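Local coordinates for acetyl-CoA acetyltransferase A (Ascaris suum, PDB 6BJA), which probably catalyses acetyl transfer between acetyl-CoA molecules as a thiolase of lipid metabolism, and binds coenzyme A, at residues N323-S327 against V351-H355; S52-T58 against S77-P83; I13-R18 against V366-H370. One frame throughout, in Å; residues are numbered along the deposited sequence.

Interaction 1 of 3, residues N323-S327 against V351-H355; sequences NEAFS and VALGH. With COA (coenzyme A), chain C.
N323 lays its amide oxygen over one face of the H355 imidazole, joining two active-site elements of the thiolase fold, the NEAF loop and the Gly-His-Pro motif that follows helix 350-353. N323 OD1 stands 3.3 Å from H355 CE1, offset toward the rim of the ring, and the amide and ring planes are turned 68° apart. H355 reaches this place because its CG lies anti to the backbone N (chi1 -176°), which carries the ring in toward A325. At the ring edge, near its plane, H355 CD2 meets C2P of coenzyme A at 3.7 Å, beside the thiol end of the ligand. F326 joins the same wall: its CZ is 3.8 Å from the pantetheine oxygen O5P, while the backbone O of A325 lies 3.9 Å from C2P. H355 is predicted to be a proton acceptor, and in related thiolases the asparagine of the NEAF motif orders a water that completes an oxyanion hole with this histidine, a role N323 probably shares. The second shell fixes these groups. The imidazole ND1 is hydrogen-bonded to S360 OG, and the H355 backbone N is bound to N257 OD1. E324 turns the other way: its extended chain runs nearly perpendicular to V351, and E324 OE1 accepts the N-H of V351, N to O 3.1 Å, through its anti lone pair, with an N-H...O angle of 154°. S187 also binds OE1, and Y183 and N345 hold OE2, a set of partners that would favour a buried negative charge. E324 is the centre of an inverse gamma turn, and its backbone too approaches V351, whose CG2 lies 3.6 Å from E324 O and 3.9 Å from the backbone N of S327.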
loop_
_atom_site.group_PDB
_atom_site.type_symbol
_atom_site.label_atom_id
_atom_site.label_comp_id
_atom_site.label_asym_id
_atom_site.label_seq_id
_atom_site.Cartn_x
_atom_site.Cartn_y
_atom_site.Cartn_z
ATOM N N ASN A 323 25.034 -26.619 2.238
ATOM C CA ASN A 323 23.985 -25.799 2.806
ATOM C C ASN A 323 22.638 -26.484 2.625
ATOM O O ASN A 323 22.284 -26.912 1.517
ATOM C CB ASN A 323 23.957 -24.394 2.194
ATOM C CG ASN A 323 23.001 -23.467 2.934
ATOM O OD1 ASN A 323 22.080 -22.883 2.347
ATOM N ND2 ASN A 323 23.204 -23.342 4.217
ATOM N N GLU A 324 21.891 -26.565 3.718
ATOM C CA GLU A 324 20.633 -27.328 3.741
ATOM C C GLU A 324 19.449 -26.458 3.368
ATOM O O GLU A 324 18.619 -26.144 4.221
ATOM C CB GLU A 324 20.386 -27.949 5.121
ATOM C CG GLU A 324 21.489 -28.845 5.570
ATOM C CD GLU A 324 21.248 -29.446 6.944
ATOM O OE1 GLU A 324 20.376 -28.952 7.707
ATOM O OE2 GLU A 324 21.990 -30.388 7.262
ATOM N N ALA A 325 19.351 -26.081 2.095
ATOM C CA ALA A 325 18.177 -25.365 1.648
ATOM C C ALA A 325 16.950 -26.185 2.019
ATOM O O ALA A 325 15.956 -25.656 2.509
ATOM C CB ALA A 325 18.243 -25.110 0.167
ATOM N N PHE A 326 17.071 -27.496 1.801
ATOM C CA PHE A 326 16.055 -28.481 2.152
ATOM C C PHE A 326 16.788 -29.712 2.652
ATOM O O PHE A 326 17.962 -29.873 2.361
ATOM C CB PHE A 326 15.182 -28.839 0.940
ATOM C CG PHE A 326 14.507 -27.652 0.343
ATOM C CD1 PHE A 326 13.273 -27.254 0.803
ATOM C CD2 PHE A 326 15.140 -26.894 -0.626
ATOM C CE1 PHE A 326 12.655 -26.133 0.298
ATOM C CE2 PHE A 326 14.541 -25.763 -1.138
ATOM C CZ PHE A 326 13.302 -25.376 -0.676
ATOM N N SER A 327 16.097 -30.607 3.355
ATOM C CA SER A 327 16.723 -31.858 3.739
ATOM C C SER A 327 17.224 -32.617 2.508
ATOM O O SER A 327 18.277 -33.261 2.534
ATOM C CB SER A 327 15.741 -32.728 4.518
ATOM O OG SER A 327 15.543 -32.202 5.818
ATOM N N VAL A 351 18.642 -26.430 8.012
ATOM C CA VAL A 351 17.299 -26.852 8.368
ATOM C C VAL A 351 17.048 -26.629 9.869
ATOM O O VAL A 351 15.927 -26.322 10.278
ATOM C CB VAL A 351 17.069 -28.316 7.975
ATOM C CG1 VAL A 351 15.832 -28.894 8.641
ATOM C CG2 VAL A 351 16.902 -28.390 6.474
ATOM N N ALA A 352 18.107 -26.742 10.667
ATOM C CA ALA A 352 18.037 -26.503 12.096
ATOM C C ALA A 352 18.552 -25.124 12.487
ATOM O O ALA A 352 18.122 -24.570 13.490
ATOM C CB ALA A 352 18.830 -27.562 12.842
ATOM N N LEU A 353 19.515 -24.590 11.737
ATOM C CA LEU A 353 20.189 -23.345 12.159
ATOM C C LEU A 353 19.574 -22.099 11.513
ATOM O O LEU A 353 19.766 -21.002 12.028
ATOM C CB LEU A 353 21.681 -23.387 11.816
ATOM C CG LEU A 353 22.506 -24.494 12.478
ATOM C CD1 LEU A 353 23.942 -24.553 11.969
ATOM C CD2 LEU A 353 22.518 -24.298 13.972
ATOM N N GLY A 354 18.849 -22.274 10.420
ATOM C CA GLY A 354 18.249 -21.143 9.715
ATOM C C GLY A 354 19.031 -20.765 8.480
ATOM O O GLY A 354 20.180 -21.156 8.318
ATOM N N HIS A 355 18.394 -20.011 7.588
ATOM C CA HIS A 355 18.965 -19.750 6.274
ATOM C C HIS A 355 18.750 -18.294 5.858
ATOM O O HIS A 355 17.890 -18.021 5.023
ATOM C CB HIS A 355 18.338 -20.710 5.254
ATOM C CG HIS A 355 18.902 -20.628 3.870
ATOM N ND1 HIS A 355 20.071 -19.971 3.549
ATOM C CD2 HIS A 355 18.400 -21.099 2.706
ATOM C CE1 HIS A 355 20.286 -20.082 2.246
ATOM N NE2 HIS A 355 19.289 -20.764 1.718
HETATM N N1A COA C . 9.003 -29.047 13.797
HETATM C C2A COA C . 7.686 -29.281 13.951
HETATM N N3A COA C . 6.728 -28.540 13.375
HETATM C C4A COA C . 7.038 -27.494 12.583
HETATM C C5A COA C . 8.450 -27.173 12.352
HETATM C C6A COA C . 9.451 -28.034 13.021
HETATM N N6A COA C . 10.775 -27.825 12.867
HETATM N N7A COA C . 8.464 -26.098 11.537
HETATM C C8A COA C . 7.173 -25.765 11.273
HETATM N N9A COA C . 6.320 -26.612 11.901
HETATM C C1B COA C . 4.832 -26.600 11.896
HETATM C C2B COA C . 4.338 -25.384 12.663
HETATM O O2B COA C . 3.976 -25.714 14.006
HETATM C C3B COA C . 3.130 -24.884 11.901
HETATM O O3B COA C . 1.966 -25.096 12.711
HETATM P P3B COA C . 0.713 -26.046 12.389
HETATM O O7A COA C . 1.233 -27.404 11.980
HETATM O O8A COA C . -0.109 -26.179 13.651
HETATM O O9A COA C . -0.112 -25.446 11.279
HETATM C C4B COA C . 3.205 -25.576 10.537
HETATM O O4B COA C . 4.274 -26.527 10.579
HETATM C C5B COA C . 3.549 -24.560 9.465
HETATM O O5B COA C . 4.858 -24.094 9.776
HETATM P P1A COA C . 5.224 -22.540 10.011
HETATM O O1A COA C . 4.291 -21.865 10.988
HETATM O O2A COA C . 6.655 -22.402 10.485
HETATM O O3A COA C . 5.052 -21.806 8.607
HETATM P P2A COA C . 4.854 -20.214 8.576
HETATM O O4A COA C . 3.521 -19.842 9.190
HETATM O O5A COA C . 5.996 -19.505 9.275
HETATM O O6A COA C . 4.874 -19.875 7.014
HETATM C CBP COA C . 6.665 -19.266 5.600
HETATM C CCP COA C . 5.929 -20.426 6.235
HETATM C CDP COA C . 5.670 -18.515 4.745
HETATM C CEP COA C . 7.164 -18.266 6.648
HETATM C CAP COA C . 7.749 -19.802 4.647
HETATM O OAP COA C . 8.243 -18.696 3.877
HETATM C C9P COA C . 8.888 -20.515 5.345
HETATM O O9P COA C . 9.073 -20.405 6.548
HETATM N N8P COA C . 9.719 -21.281 4.634
HETATM C C7P COA C . 9.625 -21.524 3.209
HETATM C C6P COA C . 10.499 -22.713 2.835
HETATM C C5P COA C . 11.645 -22.210 2.001
HETATM O O5P COA C . 11.596 -22.246 0.774
HETATM N N4P COA C . 12.666 -21.700 2.676
HETATM C C3P COA C . 13.783 -21.095 1.974
HETATM C C2P COA C . 14.971 -22.006 1.777
HETATM S S1P COA C . 15.576 -21.863 0.084
#

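Interaction 2 of 3, residues S52-T58 against S77-P83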
loop_
_atom_site.group_PDB
_atom_site.type_symbol
_atom_site.label_atom_id
_atom_site.label_comp_id
_atom_site.label_asym_id
_atom_site.label_seq_id
_atom_site.Cartn_x
_atom_site.Cartn_y
_atom_site.Cartn_z
ATOM N N SER A 52 41.567 -1.712 10.690
ATOM C CA SER A 52 40.561 -1.496 9.653
ATOM C C SER A 52 41.127 -0.699 8.470
ATOM O O SER A 52 40.642 -0.814 7.346
ATOM C CB SER A 52 39.334 -0.793 10.232
ATOM O OG SER A 52 39.653 0.488 10.772
ATOM N N SER A 53 42.150 0.112 8.716
ATOM C CA SER A 53 42.779 0.895 7.656
ATOM C C SER A 53 43.443 0.041 6.598
ATOM O O SER A 53 43.697 0.539 5.498
ATOM C CB SER A 53 43.822 1.839 8.244
ATOM O OG SER A 53 44.826 1.106 8.922
ATOM N N ALA A 54 43.695 -1.236 6.899
ATOM C CA ALA A 54 44.363 -2.132 5.954
ATOM C C ALA A 54 43.411 -2.844 4.991
ATOM O O ALA A 54 43.854 -3.483 4.032
ATOM C CB ALA A 54 45.165 -3.150 6.711
ATOM N N ILE A 55 42.113 -2.759 5.261
ATOM C CA ILE A 55 41.119 -3.450 4.440
ATOM C C ILE A 55 40.913 -2.688 3.136
ATOM O O ILE A 55 40.520 -1.523 3.166
ATOM C CB ILE A 55 39.776 -3.575 5.171
ATOM C CG1 ILE A 55 39.944 -4.199 6.565
ATOM C CG2 ILE A 55 38.795 -4.381 4.304
ATOM C CD1 ILE A 55 40.582 -5.584 6.584
ATOM N N GLU A 56 41.164 -3.348 2.003
ATOM C CA GLU A 56 41.203 -2.670 0.697
ATOM C C GLU A 56 39.880 -2.710 -0.067
ATOM O O GLU A 56 39.609 -1.847 -0.918
ATOM C CB GLU A 56 42.305 -3.276 -0.181
ATOM C CG GLU A 56 43.698 -3.016 0.391
ATOM C CD GLU A 56 44.805 -3.878 -0.201
ATOM O OE1 GLU A 56 44.537 -4.771 -1.013
ATOM O OE2 GLU A 56 45.979 -3.655 0.161
ATOM N N GLU A 57 39.084 -3.735 0.214
ATOM C CA GLU A 57 37.769 -3.941 -0.395
ATOM C C GLU A 57 36.810 -4.583 0.576
ATOM O O GLU A 57 37.225 -5.409 1.383
ATOM C CB GLU A 57 37.808 -4.879 -1.604
ATOM C CG GLU A 57 38.431 -4.362 -2.814
ATOM C CD GLU A 57 38.045 -5.183 -4.054
ATOM O OE1 GLU A 57 36.966 -5.849 -4.069
ATOM O OE2 GLU A 57 38.833 -5.153 -5.013
ATOM N N THR A 58 35.530 -4.244 0.433
ATOM C CA THR A 58 34.440 -4.850 1.192
ATOM C C THR A 58 33.441 -5.421 0.214
ATOM O O THR A 58 32.889 -4.668 -0.588
ATOM C CB THR A 58 33.785 -3.821 2.071
ATOM O OG1 THR A 58 34.792 -3.271 2.939
ATOM C CG2 THR A 58 32.669 -4.426 2.914
ATOM N N SER A 77 30.988 -0.777 5.133
ATOM C CA SER A 77 32.408 -0.489 5.128
ATOM C C SER A 77 32.705 0.806 5.888
ATOM O O SER A 77 33.564 0.850 6.782
ATOM C CB SER A 77 32.888 -0.396 3.691
ATOM O OG SER A 77 34.282 -0.267 3.565
ATOM N N ILE A 78 31.980 1.858 5.544
ATOM C CA ILE A 78 32.213 3.154 6.191
ATOM C C ILE A 78 31.936 3.081 7.693
ATOM O O ILE A 78 32.736 3.590 8.521
ATOM C CB ILE A 78 31.364 4.260 5.531
ATOM C CG1 ILE A 78 31.963 4.592 4.170
ATOM C CG2 ILE A 78 31.313 5.522 6.419
ATOM C CD1 ILE A 78 31.158 5.583 3.354
ATOM N N ALA A 79 30.834 2.434 8.073
ATOM C CA ALA A 79 30.456 2.336 9.485
ATOM C C ALA A 79 31.382 1.413 10.280
ATOM O O ALA A 79 31.439 1.500 11.525
ATOM C CB ALA A 79 29.032 1.875 9.619
ATOM N N SER A 80 32.151 0.593 9.567
ATOM C CA SER A 80 33.148 -0.287 10.165
ATOM C C SER A 80 34.553 0.343 10.213
ATOM O O SER A 80 35.540 -0.336 10.516
ATOM C CB SER A 80 33.201 -1.616 9.403
ATOM O OG SER A 80 31.942 -2.261 9.451
ATOM N N GLU A 81 34.630 1.651 9.931
ATOM C CA GLU A 81 35.888 2.412 9.939
ATOM C C GLU A 81 36.922 1.946 8.912
ATOM O O GLU A 81 38.118 2.129 9.069
ATOM C CB GLU A 81 36.474 2.385 11.354
ATOM C CG GLU A 81 35.509 2.994 12.369
ATOM C CD GLU A 81 36.113 3.151 13.761
ATOM O OE1 GLU A 81 36.909 2.281 14.177
ATOM O OE2 GLU A 81 35.788 4.152 14.436
ATOM N N ILE A 82 36.448 1.332 7.832
ATOM C CA ILE A 82 37.302 1.018 6.699
ATOM C C ILE A 82 37.475 2.316 5.892
ATOM O O ILE A 82 36.536 3.086 5.808
ATOM C CB ILE A 82 36.680 -0.120 5.879
ATOM C CG1 ILE A 82 36.690 -1.394 6.722
ATOM C CG2 ILE A 82 37.432 -0.368 4.586
ATOM C CD1 ILE A 82 35.893 -2.540 6.092
ATOM N N PRO A 83 38.673 2.552 5.323
ATOM C CA PRO A 83 38.929 3.846 4.670
ATOM C C PRO A 83 37.960 4.145 3.549
ATOM O O PRO A 83 37.501 3.233 2.849
ATOM C CB PRO A 83 40.336 3.680 4.107
ATOM C CG PRO A 83 40.985 2.703 5.014
ATOM C CD PRO A 83 39.893 1.721 5.347
#
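S52 binds the carbonyl of E81, the positive-phi residue of a Schellman motif, from well above the carbonyl plane. The donor S52 OG lies 57° out of that plane and 2.8 Å from E81 O. This oxygen belongs to the C-prime residue at the end of helix 72-79, in the beta-alpha-beta unit that runs from strand 57-61 through the helix to strand 87-92. With chi1 at 61°, the hydroxyl of S52 sits between its own backbone N and carbonyl carbon, which aims it across at the turn. P83 places its CD 3.3 Å from S52 O and its CG 3.5 Å from S53 O, so the proline ring is laid against two successive carbonyl oxygens. I82 turns toward I55 instead, its CD1 coming within 3.9 Å of I55 CG2. Where the strand begins, a second polar link joins strand to helix, as T58 OG1 and S77 OG are hydrogen-bonded at 3.1 Å. S77 also ties this link to the helix end, since its backbone O accepts I82 N in the Schellman motif. Against the same threonine oxygen, the tip of the isoleucine packs with CD1 of I82 3.4 Å from T58 OG1.

Interaction 3 of 3, residues I13-R18 against V366-H370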
loop_
_atom_site.group_PDB
_atom_site.type_symbol
_atom_site.label_atom_id
_atom_site.label_comp_id
_atom_site.label_asym_id
_atom_site.label_seq_id
_atom_site.Cartn_x
_atom_site.Cartn_y
_atom_site.Cartn_z
ATOM N N ILE A 13 42.721 -17.191 4.986
ATOM C CA ILE A 13 41.646 -16.705 5.837
ATOM C C ILE A 13 42.258 -16.308 7.174
ATOM O O ILE A 13 42.828 -17.156 7.848
ATOM C CB ILE A 13 40.578 -17.796 6.040
ATOM C CG1 ILE A 13 39.912 -18.124 4.701
ATOM C CG2 ILE A 13 39.533 -17.358 7.047
ATOM C CD1 ILE A 13 39.024 -19.340 4.702
ATOM N N LEU A 14 42.148 -15.040 7.546
ATOM C CA LEU A 14 42.688 -14.568 8.827
ATOM C C LEU A 14 41.672 -14.683 9.943
ATOM O O LEU A 14 42.046 -14.882 11.101
ATOM C CB LEU A 14 43.142 -13.127 8.723
ATOM C CG LEU A 14 44.232 -12.828 7.697
ATOM C CD1 LEU A 14 44.683 -11.381 7.835
ATOM C CD2 LEU A 14 45.417 -13.778 7.854
ATOM N N SER A 15 40.393 -14.560 9.597
ATOM C CA SER A 15 39.317 -14.587 10.563
ATOM C C SER A 15 38.036 -15.004 9.877
ATOM O O SER A 15 37.897 -14.832 8.662
ATOM C CB SER A 15 39.134 -13.228 11.232
ATOM O OG SER A 15 38.792 -12.237 10.279
ATOM N N ALA A 16 37.112 -15.519 10.683
ATOM C CA ALA A 16 35.854 -16.101 10.188
ATOM C C ALA A 16 34.862 -16.110 11.351
ATOM O O ALA A 16 35.047 -16.837 12.325
ATOM C CB ALA A 16 36.084 -17.488 9.665
ATOM N N VAL A 17 33.881 -15.210 11.290
ATOM C CA VAL A 17 32.941 -15.021 12.382
ATOM C C VAL A 17 31.515 -14.899 11.858
ATOM O O VAL A 17 31.300 -14.598 10.673
ATOM C CB VAL A 17 33.267 -13.773 13.236
ATOM C CG1 VAL A 17 34.650 -13.895 13.862
ATOM C CG2 VAL A 17 33.178 -12.514 12.421
ATOM N N ARG A 18 30.546 -15.151 12.739
ATOM C CA ARG A 18 29.150 -14.994 12.361
ATOM C C ARG A 18 28.300 -14.539 13.535
ATOM O O ARG A 18 28.644 -14.773 14.667
ATOM C CB ARG A 18 28.614 -16.317 11.822
ATOM C CG ARG A 18 28.493 -17.426 12.877
ATOM C CD ARG A 18 27.867 -18.651 12.275
ATOM N NE ARG A 18 27.554 -19.748 13.193
ATOM C CZ ARG A 18 26.415 -19.888 13.859
ATOM N NH1 ARG A 18 25.483 -18.957 13.825
ATOM N NH2 ARG A 18 26.200 -20.994 14.571
ATOM N N VAL A 366 32.416 -20.196 7.504
ATOM C CA VAL A 366 32.778 -19.945 8.895
ATOM C C VAL A 366 32.639 -21.217 9.732
ATOM O O VAL A 366 33.566 -21.594 10.445
ATOM C CB VAL A 366 31.923 -18.800 9.497
ATOM C CG1 VAL A 366 32.138 -18.706 11.005
ATOM C CG2 VAL A 366 32.257 -17.484 8.817
ATOM N N THR A 367 31.503 -21.900 9.640
ATOM C CA THR A 367 31.292 -23.118 10.406
ATOM C C THR A 367 32.289 -24.205 10.019
ATOM O O THR A 367 32.841 -24.904 10.907
ATOM C CB THR A 367 29.859 -23.583 10.227
ATOM O OG1 THR A 367 29.002 -22.570 10.777
ATOM C CG2 THR A 367 29.596 -24.904 10.935
ATOM N N LEU A 368 32.563 -24.346 8.728
ATOM C CA LEU A 368 33.549 -25.322 8.277
ATOM C C LEU A 368 34.934 -25.037 8.861
ATOM O O LEU A 368 35.601 -25.949 9.368
ATOM C CB LEU A 368 33.622 -25.342 6.745
ATOM C CG LEU A 368 34.653 -26.297 6.155
ATOM C CD1 LEU A 368 34.257 -27.745 6.434
ATOM C CD2 LEU A 368 34.820 -26.057 4.671
ATOM N N VAL A 369 35.380 -23.788 8.745
ATOM C CA VAL A 369 36.710 -23.410 9.185
ATOM C C VAL A 369 36.880 -23.807 10.645
ATOM O O VAL A 369 37.894 -24.395 11.028
ATOM C CB VAL A 369 36.948 -21.892 8.985
ATOM C CG1 VAL A 369 38.144 -21.396 9.822
ATOM C CG2 VAL A 369 37.161 -21.592 7.510
ATOM N N HIS A 370 35.879 -23.533 11.468
ATOM C CA HIS A 370 36.060 -23.724 12.899
ATOM C C HIS A 370 35.778 -25.155 13.377
ATOM O O HIS A 370 36.095 -25.503 14.503
ATOM C CB HIS A 370 35.208 -22.715 13.643
ATOM C CG HIS A 370 35.783 -21.347 13.570
ATOM N ND1 HIS A 370 37.021 -21.043 14.098
ATOM C CD2 HIS A 370 35.331 -20.215 12.977
ATOM C CE1 HIS A 370 37.294 -19.774 13.849
ATOM N NE2 HIS A 370 36.280 -19.251 13.179
#
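Helix 357-371 belongs to the central layer of the five-layered alpha-beta-alpha-beta-alpha thiolase fold, and here its last turns pack on strand 11-23 of the mixed sheet, with A16 set against V366, V369 and H370. The short axes pass 7.9 Å apart at 122°, and the small side chain of A16 lets the helix come close: A16 CB lies 3.9 Å from V366 CG2. The two branches of V366 divide their work. With CG1 anti to the backbone N (chi1 170°), V366 CG1 rests 3.7 Å from A16 O, while V366 CG2 reaches the carbonyl of V17, 3.6 Å from its O. One turn along, V369 CG2 touches I13 CD1 at 4.1 Å, the two chains lying alongside and pointing opposite ways. The other face of the strand turns S15 and V17 to helix 33-48, so this part of the sheet is packed between two helical layers.

A polar layer runs along one side of the contact. R18 stretches past T367 without bonding to it, and both residues meet at E203: R18 NE forms a salt bridge and T367 OG1 a hydrogen bond with the same carboxylate oxygen. R18 NH1 also pairs with D222, and the arginine makes a cation-pi contact with F200. The one hydrogen bond between helix and strand comes from H370, whose ring has V369 CG1 over the centre of one face. H370 NE2 donates in the ring plane to A16 O at 2.8 Å, with an N-H...O angle of 147°.

How the interactions relate
The three contacts lie in one chain like steps outward from the catalytic centre. Interaction 1 contributes H355 and part of the coenzyme A pocket, at the thiol end of the ligand. Interaction 3 is its close neighbour, with nearest atoms about 5 Å apart; helix 350-353 is followed, after a short turn, by helix 357-371, and the side chain of R18 is about 11 Å from that of H355. Interaction 2 is remote from the pocket, its centre about 31 Å from that of interaction 1, yet it reaches the same sheet as interaction 3, about 19 Å away between centres. Interaction 3 bridges the N-terminal and C-terminal thiolase domains, whereas each of the others stays within one.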